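PDB 3BBZ: P protein from Mumps virus, which probably links the viral polymerase to its template by binding the nucleocapsid through this small C-terminal three-helix domain of the phosphoprotein. Local coordinates for residues M6-I11 against Q26-A31. The protein carries 1 engineered substitution. Residues are numbered along the deposited sequence; the frame is centred on the assembly and turned at random.
Sequences MITKMI and QRLAKA
In the hydrophobic core of this three-helix bundle, helices 3-14 and 18-29 meet where Leu28 sets CD2 among Ile7, Thr8 and Ile11, and CD1 against Ile7 alone. The leucine shows how one branched side chain can meet three residues on one side of a helix: CG is anti to its backbone N (chi1 -177°), which carries the fork toward helix 3-14. Branch CD2 does most of the touching. It lies 3.8 Å from Ile7 CG2 and 3.9 Å from Ile11 CD1, spanning one turn of the opposing helix, while Leu28 CD1 sits 3.9 Å from Ile7 CG2. The same CD2 methyl makes a tight, non-bonding approach to Thr8 OG1, at 3.2 Å, and presses on the backbone there, 3.5 Å from Thr8 N. That hydroxyl is hydrogen-bonded to the carbonyl of Lys4, one turn back, so its polarity is met within its own helix. Lys4 also reaches across with NZ to the carbonyls of Leu28 and Ala31, tying down the chain where helix 18-29 ends. Ile7 and Ile11, one turn apart on the inner face of helix 3-14, continue onto Ile44 of helix 34-47, as in helix-bundle cores. The result is a small three-helix bundle with its first two helices antiparallel, the fold this nucleocapsid-binding domain takes in the crystal, as in related paramyxoviral phosphoproteins.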
ATOM      1  N   MET A   6       8.800   0.909  -3.305  1.00  4.42           N
ATOM      2  CA  MET A   6       7.895   0.639  -4.423  1.00  4.43           C
ATOM      3  C   MET A   6       6.434   0.734  -4.014  1.00  3.20           C
ATOM      4  O   MET A   6       5.652   1.403  -4.690  1.00  2.98           O
ATOM      5  CB  MET A   6       8.158  -0.768  -5.003  1.00  6.22           C
ATOM      6  CG  MET A   6       9.440  -0.964  -5.805  1.00  8.41           C
ATOM      7  SD  MET A   6       9.839   0.419  -6.903  1.00 19.19           S
ATOM      8  CE  MET A   6      10.941   1.437  -5.891  1.00 15.52           C
ATOM      9  N   ILE A   7       6.052   0.060  -2.918  1.00  2.30           N
ATOM     10  CA  ILE A   7       4.637   0.083  -2.442  1.00  2.00           C
ATOM     11  C   ILE A   7       4.266   1.453  -1.886  1.00  2.41           C
ATOM     12  O   ILE A   7       3.125   1.872  -2.074  1.00  2.95           O
ATOM     13  CB  ILE A   7       4.284  -1.077  -1.459  1.00  2.00           C
ATOM     14  CG1 ILE A   7       4.633  -2.451  -2.086  1.00  2.00           C
ATOM     15  CG2 ILE A   7       2.785  -1.047  -1.014  1.00  2.00           C
ATOM     16  CD1 ILE A   7       4.810  -3.592  -1.018  1.00  2.50           C
ATOM     17  N   THR A   8       5.197   2.189  -1.260  1.00  2.00           N
ATOM     18  CA  THR A   8       4.877   3.569  -0.873  1.00  3.51           C
ATOM     19  C   THR A   8       4.551   4.418  -2.109  1.00  4.52           C
ATOM     20  O   THR A   8       3.623   5.183  -2.068  1.00  4.19           O
ATOM     21  CB  THR A   8       5.941   4.257  -0.024  1.00  3.06           C
ATOM     22  OG1 THR A   8       6.222   3.438   1.101  1.00  6.09           O
ATOM     23  CG2 THR A   8       5.471   5.639   0.473  1.00  3.14           C
ATOM     24  N   LYS A   9       5.296   4.228  -3.208  1.00  4.97           N
ATOM     25  CA  LYS A   9       5.015   4.947  -4.453  1.00  5.06           C
ATOM     26  C   LYS A   9       3.731   4.491  -5.081  1.00  5.65           C
ATOM     27  O   LYS A   9       3.007   5.321  -5.660  1.00  5.44           O
ATOM     28  CB  LYS A   9       6.181   4.789  -5.436  1.00  5.56           C
ATOM     29  CG  LYS A   9       7.499   5.399  -4.876  1.00  3.66           C
ATOM     30  CD  LYS A   9       8.635   5.360  -5.807  1.00  5.78           C
ATOM     31  CE  LYS A   9       8.413   6.314  -7.027  1.00 11.31           C
ATOM     32  NZ  LYS A   9       8.059   7.717  -6.635  1.00 16.56           N
ATOM     33  N   MET A  10       3.419   3.198  -4.972  1.00  5.38           N
ATOM     34  CA  MET A  10       2.104   2.721  -5.412  1.00  7.95           C
ATOM     35  C   MET A  10       0.957   3.441  -4.747  1.00  5.52           C
ATOM     36  O   MET A  10      -0.024   3.778  -5.381  1.00  5.78           O
ATOM     37  CB  MET A  10       1.918   1.206  -5.246  1.00  7.54           C
ATOM     38  CG  MET A  10       2.701   0.389  -6.249  1.00  9.24           C
ATOM     39  SD  MET A  10       2.470  -1.342  -5.851  1.00 15.49           S
ATOM     40  CE  MET A  10       3.830  -2.073  -6.681  1.00 13.19           C
ATOM     41  N   ILE A  11       1.080   3.664  -3.461  1.00  5.94           N
ATOM     42  CA  ILE A  11       0.015   4.269  -2.694  1.00  5.51           C
ATOM     43  C   ILE A  11      -0.152   5.715  -3.144  1.00  7.21           C
ATOM     44  O   ILE A  11      -1.259   6.158  -3.456  1.00  8.46           O
ATOM     45  CB  ILE A  11       0.321   4.219  -1.163  1.00  4.78           C
ATOM     46  CG1 ILE A  11       0.349   2.780  -0.685  1.00  2.70           C
ATOM     47  CG2 ILE A  11      -0.787   5.003  -0.390  1.00  3.28           C
ATOM     48  CD1 ILE A  11       1.096   2.554   0.642  1.00  5.14           C
ATOM     49  N   GLN A  26       0.123   3.391   7.130  1.00  3.93           N
ATOM     50  CA  GLN A  26       0.180   2.760   8.451  1.00  4.72           C
ATOM     51  C   GLN A  26       0.288   1.255   8.298  1.00  5.31           C
ATOM     52  O   GLN A  26       1.089   0.657   8.954  1.00  6.08           O
ATOM     53  CB  GLN A  26      -1.036   3.125   9.302  1.00  2.78           C
ATOM     54  CG  GLN A  26      -1.009   4.565   9.864  1.00  7.32           C
ATOM     55  CD  GLN A  26      -0.530   4.641  11.322  1.00  9.04           C
ATOM     56  OE1 GLN A  26       0.032   3.681  11.832  1.00  8.25           O
ATOM     57  NE2 GLN A  26      -0.742   5.802  11.980  1.00  6.42           N
ATOM     58  N   ARG A  27      -0.541   0.657   7.435  1.00  6.17           N
ATOM     59  CA  ARG A  27      -0.460  -0.774   7.108  1.00  7.66           C
ATOM     60  C   ARG A  27       0.922  -1.203   6.605  1.00  6.77           C
ATOM     61  O   ARG A  27       1.504  -2.183   7.071  1.00  6.83           O
ATOM     62  CB  ARG A  27      -1.557  -1.129   6.091  1.00  7.72           C
ATOM     63  CG  ARG A  27      -1.937  -2.601   6.043  1.00 11.74           C
ATOM     64  CD  ARG A  27      -3.290  -2.859   5.343  1.00 11.28           C
ATOM     65  NE  ARG A  27      -3.368  -4.269   4.919  1.00 18.05           N
ATOM     66  CZ  ARG A  27      -4.038  -4.713   3.844  1.00 20.64           C
ATOM     67  NH1 ARG A  27      -4.718  -3.882   3.063  1.00 19.79           N
ATOM     68  NH2 ARG A  27      -4.037  -6.014   3.548  1.00 22.57           N
ATOM     69  N   LEU A  28       1.475  -0.444   5.660  1.00  6.77           N
ATOM     70  CA  LEU A  28       2.742  -0.783   5.081  1.00  5.37           C
ATOM     71  C   LEU A  28       3.881  -0.671   6.088  1.00  6.23           C
ATOM     72  O   LEU A  28       4.755  -1.541   6.121  1.00  4.75           O
ATOM     73  CB  LEU A  28       3.022   0.083   3.863  1.00  5.81           C
ATOM     74  CG  LEU A  28       4.295  -0.169   3.043  1.00  6.33           C
ATOM     75  CD1 LEU A  28       4.351  -1.593   2.511  1.00  7.28           C
ATOM     76  CD2 LEU A  28       4.411   0.861   1.892  1.00  2.74           C
ATOM     77  N   ALA A  29       3.840   0.365   6.922  1.00  5.86           N
ATOM     78  CA  ALA A  29       4.895   0.596   7.909  1.00  6.92           C
ATOM     79  C   ALA A  29       4.995  -0.557   8.941  1.00  7.77           C
ATOM     80  O   ALA A  29       6.063  -0.789   9.508  1.00  8.11           O
ATOM     81  CB  ALA A  29       4.685   1.923   8.602  1.00  6.43           C
ATOM     82  N   LYS A  30       3.885  -1.273   9.152  1.00  8.10           N
ATOM     83  CA  LYS A  30       3.755  -2.282  10.196  1.00  9.52           C
ATOM     84  C   LYS A  30       3.840  -3.689   9.674  1.00  9.80           C
ATOM     85  O   LYS A  30       3.500  -4.586  10.432  1.00 11.26           O
ATOM     86  CB  LYS A  30       2.380  -2.170  10.855  1.00  9.46           C
ATOM     87  CG  LYS A  30       2.304  -1.606  12.261  1.00 14.67           C
ATOM     88  CD  LYS A  30       2.952  -0.214  12.410  1.00 22.18           C
ATOM     89  CE  LYS A  30       1.949   0.911  12.395  1.00 24.99           C
ATOM     90  NZ  LYS A  30       2.031   1.694  11.124  1.00 26.36           N
ATOM     91  N   ALA A  31       4.170  -3.879   8.389  1.00  9.25           N
ATOM     92  CA  ALA A  31       4.292  -5.201   7.760  1.00  9.95           C
ATOM     93  C   ALA A  31       5.685  -5.341   7.143  1.00 11.03           C
ATOM     94  O   ALA A  31       6.284  -4.366   6.696  1.00 10.73           O
ATOM     95  CB  ALA A  31       3.224  -5.422   6.659  1.00 10.59           C
TER